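Local coordinates for protein kinase (Staphylococcus aureus subsp. aureus Mu50, PDB 3PY9), which is the membrane serine/threonine kinase PrkC, here its extracellular region, whose PASTA repeats probably recognise muropeptides of the bacterial cell wall, at residues L139-V144 and S192-S197; E147-K152 and I184-K189; K167-E172 and T198-V203. One frame throughout, in Å; residues are numbered along the deposited sequence.

Contact 1. Residues L139-V144 and S192-S197; sequences LGIKQV and SVDEGS
The side-chain amide of Gln143 and the carboxylate of Asp194 lie side by side and point the same way, but their planes stand 86° apart. Ile141 lays its two branches across Asp194 at about a right angle, CG2 3.8 Å from Asp194 CB and CD1 3.9 Å from Asp194 OD2. The backbones pair as a short antiparallel ladder. Val144 and Val193 form a hydrogen-bonded pair, with Val144 N to Val193 O and Val193 N to Val144 O both 2.9 Å. The next bond, from Glu195 N to Lys142 O at 2.6 Å, is nearly straight (168°). Glu195, its CG anti to the backbone N (chi1 176°), crosses Lys142 obliquely, OE1 3.6 Å from Lys142 CB, and a water joins OE1 to Lys142 N. Here the chain turns, in a type II turn from Asp194 to Ser197, with Gly196 at the third position, whose positive phi glycine adopts easily. Val144 and Val193 share a face of the two-stranded sheet 143-146/191-194 and both rest on Phe166. Upstream, Leu139 and Gly140 bond to the backbones of Val105 and Asn107; past the turn, Ser197 bonds Lys167 and leads into strand 198-204.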
loop_
_atom_site.group_PDB
_atom_site.type_symbol
_atom_site.label_atom_id
_atom_site.label_comp_id
_atom_site.label_asym_id
_atom_site.label_seq_id
_atom_site.Cartn_x
_atom_site.Cartn_y
_atom_site.Cartn_z
ATOM N N LEU A 139 11.797 -2.565 -3.648
ATOM C CA LEU A 139 12.938 -1.699 -3.374
ATOM C C LEU A 139 12.537 -0.600 -2.393
ATOM O O LEU A 139 13.251 0.383 -2.252
ATOM C CB LEU A 139 13.473 -1.064 -4.668
ATOM C CG LEU A 139 14.132 -1.942 -5.736
ATOM C CD1 LEU A 139 14.305 -1.184 -7.018
ATOM C CD2 LEU A 139 15.477 -2.478 -5.250
ATOM N N GLY A 140 11.394 -0.780 -1.726
ATOM C CA GLY A 140 10.767 0.289 -0.937
ATOM C C GLY A 140 10.153 1.329 -1.851
ATOM O O GLY A 140 10.155 1.165 -3.082
ATOM N N ILE A 141 9.620 2.410 -1.266
ATOM C CA ILE A 141 9.063 3.494 -2.063
ATOM C C ILE A 141 10.188 4.288 -2.726
ATOM O O ILE A 141 11.253 4.466 -2.138
ATOM C CB ILE A 141 8.161 4.430 -1.224
ATOM C CG1 ILE A 141 6.915 3.657 -0.755
ATOM C CG2 ILE A 141 7.754 5.630 -2.043
ATOM C CD1 ILE A 141 6.039 4.385 0.271
ATOM N N LYS A 142 9.950 4.733 -3.959
ATOM C CA LYS A 142 10.880 5.591 -4.654
ATOM C C LYS A 142 11.195 6.808 -3.769
ATOM O O LYS A 142 10.268 7.456 -3.243
ATOM C CB LYS A 142 10.283 6.013 -6.003
ATOM C CG LYS A 142 11.020 7.140 -6.728
ATOM C CD LYS A 142 12.328 6.676 -7.353
ATOM C CE LYS A 142 13.191 7.868 -7.682
ATOM N NZ LYS A 142 14.309 7.580 -8.593
ATOM N N GLN A 143 12.495 7.086 -3.593
ATOM C CA GLN A 143 12.959 8.248 -2.826
ATOM C C GLN A 143 13.121 9.398 -3.794
ATOM O O GLN A 143 13.758 9.270 -4.842
ATOM C CB GLN A 143 14.293 7.987 -2.130
ATOM C CG GLN A 143 14.276 6.909 -1.048
ATOM C CD GLN A 143 13.199 7.113 -0.040
ATOM O OE1 GLN A 143 12.136 6.464 -0.099
ATOM N NE2 GLN A 143 13.448 8.007 0.918
ATOM N N VAL A 144 12.485 10.507 -3.461
ATOM C CA VAL A 144 12.557 11.721 -4.261
ATOM C C VAL A 144 13.116 12.819 -3.384
ATOM O O VAL A 144 12.717 12.949 -2.228
ATOM C CB VAL A 144 11.172 12.132 -4.771
ATOM C CG1 VAL A 144 11.257 13.438 -5.585
ATOM C CG2 VAL A 144 10.590 11.003 -5.631
ATOM N N SER A 192 16.141 13.524 0.591
ATOM C CA SER A 192 15.212 12.662 -0.121
ATOM C C SER A 192 14.272 11.920 0.826
ATOM O O SER A 192 14.681 11.468 1.874
ATOM C CB SER A 192 15.926 11.698 -1.081
ATOM O OG SER A 192 16.895 10.900 -0.426
ATOM N N VAL A 193 12.999 11.836 0.459
ATOM C CA VAL A 193 11.969 11.160 1.258
ATOM C C VAL A 193 11.033 10.414 0.285
ATOM O O VAL A 193 11.103 10.630 -0.925
ATOM C CB VAL A 193 11.129 12.184 2.079
ATOM C CG1 VAL A 193 12.032 13.087 2.971
ATOM C CG2 VAL A 193 10.327 13.054 1.143
ATOM N N ASP A 194 10.167 9.549 0.808
ATOM C CA ASP A 194 9.244 8.763 -0.018
ATOM C C ASP A 194 8.539 9.651 -1.031
ATOM O O ASP A 194 7.989 10.705 -0.670
ATOM C CB ASP A 194 8.159 8.100 0.842
ATOM C CG ASP A 194 8.703 7.093 1.826
ATOM O OD1 ASP A 194 9.861 6.658 1.699
ATOM O OD2 ASP A 194 7.954 6.720 2.745
ATOM N N GLU A 195 8.546 9.224 -2.284
ATOM C CA GLU A 195 7.673 9.796 -3.322
ATOM C C GLU A 195 6.253 10.009 -2.803
ATOM O O GLU A 195 5.689 9.139 -2.142
ATOM C CB GLU A 195 7.666 8.861 -4.540
ATOM C CG GLU A 195 6.741 9.245 -5.687
ATOM C CD GLU A 195 6.899 8.294 -6.830
ATOM O OE1 GLU A 195 6.859 7.066 -6.570
ATOM O OE2 GLU A 195 7.080 8.774 -7.977
ATOM N N GLY A 196 5.686 11.182 -3.075
ATOM C CA GLY A 196 4.282 11.435 -2.732
ATOM C C GLY A 196 4.059 11.917 -1.317
ATOM O O GLY A 196 2.926 12.114 -0.892
ATOM N N SER A 197 5.144 12.094 -0.575
ATOM C CA SER A 197 5.096 12.551 0.803
ATOM C C SER A 197 4.490 13.953 0.877
ATOM O O SER A 197 4.458 14.684 -0.124
ATOM C CB SER A 197 6.518 12.603 1.389
ATOM O OG SER A 197 7.056 11.308 1.552
HETATM O O HOH W 1 7.520 4.440 -5.526
#

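Contact 2. Residues E147-K152 and I184-K189; sequences EDFEHK and ISQSPK
Gln186 reaches across to the loop 147-152 and bonds its backbone with both ends of one amide. Its NE2 donates a hydrogen bond to Glu147 O at 2.9 Å; Glu147 O lies almost in the amide plane of Gln186, whereas NE2 sits above the carbonyl plane of Glu147. The OE1 of Gln186 accepts from Phe149 N at 2.8 Å. With CG anti to the backbone N (chi1 -174°) and the rest of the chain extended, Gln186 is long enough to span the gap; donor and acceptor on one flat group suit glutamine to a backbone that offers one of each. The loop answers through Glu150, whose OE2 takes Gln186 N at 3.0 Å on its anti lone pair. Lys189 runs alongside Asp148 and crosses Glu150 at about a right angle. Its NZ makes a salt bridge to Asp148 OD2 at 3.6 Å and a long one to Glu150 OE1, and a water bonded to all three closes the network, which probably offsets the two negative charges. In the PASTA fold this is where the loop leading into helix 154-162 is fastened to the edge strand 183-187. Farther out, an Asx turn, Glu150 N to Asp148 OD1 at 3.0 Å, holds the Asp148 carboxylate while OD2 faces Lys189, and a type II turn follows from Phe149 to Lys152, with His151 taking the positive phi. The Phe149 ring packs on Ala157, Ala160 and Leu161 of the helix. On the strand side, NE2 of Gln186 also bonds Pro188 O, and a classic beta bulge places Ile184 and Ser185 together opposite Val202.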
loop_
_atom_site.group_PDB
_atom_site.type_symbol
_atom_site.label_atom_id
_atom_site.label_comp_id
_atom_site.label_asym_id
_atom_site.label_seq_id
_atom_site.Cartn_x
_atom_site.Cartn_y
_atom_site.Cartn_z
ATOM N N GLU A 147 13.505 19.553 -2.572
ATOM C CA GLU A 147 14.235 20.799 -2.715
ATOM C C GLU A 147 13.925 21.799 -1.589
ATOM O O GLU A 147 12.755 22.065 -1.264
ATOM C CB GLU A 147 14.001 21.443 -4.078
ATOM C CG GLU A 147 14.963 22.617 -4.292
ATOM C CD GLU A 147 14.800 23.317 -5.616
ATOM O OE1 GLU A 147 13.980 22.872 -6.451
ATOM O OE2 GLU A 147 15.527 24.299 -5.829
ATOM N N ASP A 148 14.997 22.333 -0.999
ATOM C CA ASP A 148 14.899 23.283 0.104
ATOM C C ASP A 148 14.609 24.652 -0.464
ATOM O O ASP A 148 15.447 25.246 -1.147
ATOM C CB ASP A 148 16.209 23.291 0.883
ATOM C CG ASP A 148 16.153 24.119 2.157
ATOM O OD1 ASP A 148 15.212 24.934 2.355
ATOM O OD2 ASP A 148 17.099 23.942 2.963
ATOM N N PHE A 149 13.405 25.134 -0.195
ATOM C CA PHE A 149 12.938 26.416 -0.696
ATOM C C PHE A 149 12.817 27.477 0.419
ATOM O O PHE A 149 12.125 28.492 0.240
ATOM C CB PHE A 149 11.576 26.251 -1.372
ATOM C CG PHE A 149 11.636 25.722 -2.804
ATOM C CD1 PHE A 149 12.117 26.521 -3.844
ATOM C CD2 PHE A 149 11.157 24.443 -3.106
ATOM C CE1 PHE A 149 12.134 26.049 -5.170
ATOM C CE2 PHE A 149 11.175 23.960 -4.415
ATOM C CZ PHE A 149 11.669 24.758 -5.452
ATOM N N GLU A 150 13.464 27.254 1.563
ATOM C CA GLU A 150 13.318 28.213 2.652
ATOM C C GLU A 150 13.748 29.592 2.176
ATOM O O GLU A 150 14.766 29.718 1.501
ATOM C CB GLU A 150 14.020 27.756 3.932
ATOM C CG GLU A 150 13.143 26.775 4.723
ATOM C CD GLU A 150 13.650 26.450 6.125
ATOM O OE1 GLU A 150 14.823 26.753 6.456
ATOM O OE2 GLU A 150 12.865 25.860 6.893
ATOM N N HIS A 151 12.933 30.600 2.484
ATOM C CA HIS A 151 13.160 31.992 2.065
ATOM C C HIS A 151 13.024 32.231 0.563
ATOM O O HIS A 151 13.513 33.247 0.054
ATOM C CB HIS A 151 14.520 32.548 2.538
ATOM C CG HIS A 151 14.694 32.574 4.025
ATOM N ND1 HIS A 151 13.649 32.403 4.907
ATOM C CD2 HIS A 151 15.795 32.789 4.785
ATOM C CE1 HIS A 151 14.104 32.479 6.146
ATOM N NE2 HIS A 151 15.402 32.720 6.099
ATOM N N LYS A 152 12.390 31.310 -0.155
ATOM C CA LYS A 152 12.103 31.535 -1.573
ATOM C C LYS A 152 10.591 31.655 -1.763
ATOM O O LYS A 152 9.839 31.624 -0.787
ATOM C CB LYS A 152 12.730 30.439 -2.454
ATOM C CG LYS A 152 14.259 30.381 -2.387
ATOM C CD LYS A 152 14.935 31.086 -3.570
ATOM C CE LYS A 152 16.252 31.724 -3.116
ATOM N NZ LYS A 152 17.130 32.240 -4.207
ATOM N N ILE A 184 8.650 30.998 5.198
ATOM C CA ILE A 184 9.263 31.091 6.516
ATOM C C ILE A 184 9.992 29.793 6.811
ATOM O O ILE A 184 11.157 29.810 7.141
ATOM C CB ILE A 184 8.221 31.324 7.662
ATOM C CG1 ILE A 184 7.162 32.368 7.282
ATOM C CG2 ILE A 184 8.928 31.672 8.983
ATOM C CD1 ILE A 184 7.704 33.720 6.988
ATOM N N SER A 185 9.290 28.668 6.686
ATOM C CA SER A 185 9.853 27.366 7.049
ATOM C C SER A 185 9.295 26.217 6.217
ATOM O O SER A 185 8.186 26.307 5.675
ATOM C CB SER A 185 9.618 27.082 8.530
ATOM O OG SER A 185 8.270 26.713 8.748
ATOM N N GLN A 186 10.072 25.133 6.150
ATOM C CA GLN A 186 9.729 23.958 5.329
ATOM C C GLN A 186 10.162 22.671 5.986
ATOM O O GLN A 186 11.285 22.555 6.475
ATOM C CB GLN A 186 10.388 24.036 3.951
ATOM C CG GLN A 186 9.976 22.926 2.956
ATOM C CD GLN A 186 10.771 23.018 1.656
ATOM O OE1 GLN A 186 11.157 24.121 1.233
ATOM N NE2 GLN A 186 11.037 21.859 1.020
ATOM N N SER A 187 9.268 21.693 5.953
ATOM C CA SER A 187 9.516 20.400 6.538
ATOM C C SER A 187 8.769 19.328 5.747
ATOM O O SER A 187 7.557 19.426 5.583
ATOM C CB SER A 187 9.027 20.414 7.988
ATOM O OG SER A 187 9.329 19.194 8.614
ATOM N N PRO A 188 9.497 18.308 5.250
ATOM C CA PRO A 188 10.975 18.242 5.229
ATOM C C PRO A 188 11.602 19.075 4.105
ATOM O O PRO A 188 10.874 19.619 3.267
ATOM C CB PRO A 188 11.245 16.754 5.015
ATOM C CG PRO A 188 10.091 16.320 4.185
ATOM C CD PRO A 188 8.901 17.068 4.730
ATOM N N LYS A 189 12.933 19.170 4.094
ATOM C CA LYS A 189 13.683 19.941 3.074
ATOM C C LYS A 189 15.102 19.413 3.051
ATOM O O LYS A 189 15.572 18.890 4.077
ATOM C CB LYS A 189 13.721 21.453 3.436
ATOM C CG LYS A 189 14.569 21.738 4.710
ATOM C CD LYS A 189 14.338 23.127 5.300
ATOM C CE LYS A 189 15.040 23.227 6.664
ATOM N NZ LYS A 189 16.468 23.516 6.439
HETATM O O HOH W 2 16.950 26.201 4.969
#

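Contact 3. Residues K167-E172 and T198-V203; sequences KVESKE and TISFVV
Lys167 O accepts the shortest bond of this strand pair, from Ile199 N at 2.7 Å, and is also approached by the CA of Thr198 at 3.1 Å in a CA-H...O contact. The pairing then zigzags along two parallel strands: Glu169 N to Ile199 O, Phe201 N to Glu169 O, Lys171 N to Phe201 O and Val203 N to Lys171 O, so that Lys167, Glu169 and Lys171 do the bonding on one strand and Ile199, Phe201 and Val203 on the other. The segments are twisted by 22°, and they belong to the three-stranded mixed sheet of the PASTA fold, in which 198-204 is the middle strand. One face carries Val168, Ser170, Ile199, Phe201 and Val203, with Glu172 at the far end. There, Phe201 has its ring anti to the carbonyl carbon (chi1 -77°), which brings Glu169 O to the ring edge, in its plane, and CD2 within 3.9 Å of Val168 CG1. Ser170 CB touches Val203 CG2, also at 3.9 Å; a small serine fits between the bulkier neighbours. Helix 154-162 packs on this face, with Phe154 meeting Phe201 edge-to-face and also touching Val168, Ser170 and Val203. The other face is more polar. Thr198 CG2 lies 3.7 Å from Glu169 CD, so the methyl packs against the acid's extended chain, while Lys167 CB passes Thr198 OG1 and the lysine's NZ goes on to bond Gly196 O. The chemistry thus divides the sheet only partly: Ser170 and Glu172 share the helix-covered face with the apolar groups, and Val202 lies among the water-tolerant residues of the other. The five bonds take up the main-chain groups that face each other, while Ser200 and Val202 pair with strand 183-187.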
loop_
_atom_site.group_PDB
_atom_site.type_symbol
_atom_site.label_atom_id
_atom_site.label_comp_id
_atom_site.label_asym_id
_atom_site.label_seq_id
_atom_site.Cartn_x
_atom_site.Cartn_y
_atom_site.Cartn_z
ATOM N N LYS A 167 2.688 16.029 -2.043
ATOM C CA LYS A 167 1.565 16.768 -1.491
ATOM C C LYS A 167 2.113 17.971 -0.686
ATOM O O LYS A 167 3.029 17.820 0.117
ATOM C CB LYS A 167 0.705 15.839 -0.628
ATOM C CG LYS A 167 0.115 14.646 -1.410
ATOM C CD LYS A 167 0.041 13.366 -0.560
ATOM C CE LYS A 167 -0.371 12.127 -1.383
ATOM N NZ LYS A 167 0.695 11.574 -2.290
ATOM N N VAL A 168 1.573 19.161 -0.937
ATOM C CA VAL A 168 2.081 20.406 -0.338
ATOM C C VAL A 168 1.026 21.011 0.572
ATOM O O VAL A 168 -0.103 21.235 0.139
ATOM C CB VAL A 168 2.440 21.448 -1.421
ATOM C CG1 VAL A 168 2.534 22.850 -0.816
ATOM C CG2 VAL A 168 3.737 21.081 -2.152
ATOM N N GLU A 169 1.391 21.275 1.825
ATOM C CA GLU A 169 0.510 21.982 2.751
ATOM C C GLU A 169 1.143 23.275 3.232
ATOM O O GLU A 169 2.365 23.404 3.278
ATOM C CB GLU A 169 0.171 21.116 3.955
ATOM C CG GLU A 169 -0.693 19.918 3.636
ATOM C CD GLU A 169 -1.006 19.091 4.874
ATOM O OE1 GLU A 169 -0.375 19.357 5.941
ATOM O OE2 GLU A 169 -1.870 18.178 4.768
ATOM N N SER A 170 0.302 24.236 3.596
ATOM C CA SER A 170 0.788 25.511 4.097
ATOM C C SER A 170 -0.190 26.156 5.069
ATOM O O SER A 170 -1.406 26.059 4.894
ATOM C CB SER A 170 1.087 26.470 2.944
ATOM O OG SER A 170 -0.128 26.936 2.384
ATOM N N LYS A 171 0.363 26.771 6.111
ATOM C CA LYS A 171 -0.340 27.758 6.921
ATOM C C LYS A 171 0.356 29.081 6.619
ATOM O O LYS A 171 1.427 29.098 6.008
ATOM C CB LYS A 171 -0.217 27.480 8.431
ATOM C CG LYS A 171 -0.608 26.094 8.921
ATOM C CD LYS A 171 -0.273 25.943 10.412
ATOM C CE LYS A 171 0.053 24.481 10.824
ATOM N NZ LYS A 171 -1.124 23.534 10.968
ATOM N N GLU A 172 -0.248 30.179 7.059
ATOM C CA GLU A 172 0.334 31.511 6.873
ATOM C C GLU A 172 0.618 32.184 8.207
ATOM O O GLU A 172 -0.100 31.967 9.176
ATOM C CB GLU A 172 -0.575 32.385 6.004
ATOM C CG GLU A 172 -0.704 31.879 4.558
ATOM C CD GLU A 172 -1.336 32.900 3.621
ATOM O OE1 GLU A 172 -2.371 33.515 3.991
ATOM O OE2 GLU A 172 -0.795 33.078 2.500
ATOM N N THR A 198 4.034 14.324 2.070
ATOM C CA THR A 198 3.495 15.679 2.313
ATOM C C THR A 198 4.615 16.610 2.792
ATOM O O THR A 198 5.269 16.324 3.793
ATOM C CB THR A 198 2.412 15.653 3.386
ATOM O OG1 THR A 198 1.383 14.731 2.999
ATOM C CG2 THR A 198 1.811 17.085 3.608
ATOM N N ILE A 199 4.831 17.704 2.063
ATOM C CA ILE A 199 5.756 18.776 2.479
ATOM C C ILE A 199 4.963 19.937 3.091
ATOM O O ILE A 199 4.017 20.439 2.466
ATOM C CB ILE A 199 6.623 19.276 1.295
ATOM C CG1 ILE A 199 7.083 18.091 0.401
ATOM C CG2 ILE A 199 7.822 20.091 1.794
ATOM C CD1 ILE A 199 7.863 16.966 1.139
ATOM N N SER A 200 5.342 20.331 4.314
ATOM C CA SER A 200 4.639 21.384 5.078
ATOM C C SER A 200 5.393 22.720 5.084
ATOM O O SER A 200 6.595 22.769 5.351
ATOM C CB SER A 200 4.382 20.930 6.518
ATOM O OG SER A 200 3.657 19.710 6.553
ATOM N N PHE A 201 4.665 23.793 4.800
ATOM C CA PHE A 201 5.238 25.127 4.617
ATOM C C PHE A 201 4.619 26.136 5.566
ATOM O O PHE A 201 3.410 26.128 5.790
ATOM C CB PHE A 201 4.984 25.615 3.188
ATOM C CG PHE A 201 5.885 24.999 2.170
ATOM C CD1 PHE A 201 7.106 25.579 1.877
ATOM C CD2 PHE A 201 5.504 23.847 1.494
ATOM C CE1 PHE A 201 7.945 25.028 0.922
ATOM C CE2 PHE A 201 6.349 23.268 0.534
ATOM C CZ PHE A 201 7.562 23.848 0.255
ATOM N N VAL A 202 5.455 26.994 6.134
ATOM C CA VAL A 202 4.958 28.196 6.794
ATOM C C VAL A 202 5.346 29.359 5.905
ATOM O O VAL A 202 6.525 29.536 5.570
ATOM C CB VAL A 202 5.460 28.339 8.245
ATOM C CG1 VAL A 202 4.961 29.656 8.864
ATOM C CG2 VAL A 202 5.008 27.124 9.079
ATOM N N VAL A 203 4.322 30.118 5.509
ATOM C CA VAL A 203 4.408 31.105 4.438
ATOM C C VAL A 203 4.114 32.515 4.968
ATOM O O VAL A 203 3.278 32.706 5.868
ATOM C CB VAL A 203 3.454 30.738 3.270
ATOM C CG1 VAL A 203 3.565 31.736 2.123
ATOM C CG2 VAL A 203 3.749 29.311 2.769
#

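Contacts 2 and 3 lie in the third PASTA repeat, and contact 1 connects with it while its segment 139-144 also bonds the chain at Val105 and Asn107. Along the sequence 139-144 and 147-152 come first, then 167-172, 184-189, 192-197 and 198-203. Contacts 2 and 3 have centres about 9 Å apart and share the mixed sheet, since strand 183-187 pairs with strand 198-204 from the side away from 167-173. The centre of contact 1 lies about 18 Å from each of theirs, on a separate small two-stranded sheet, yet Ser197 and Gly196 bond directly to Lys167. The two sheets thus meet where strand 191-194 turns into strand 198-204, within an elongated chain of repeats.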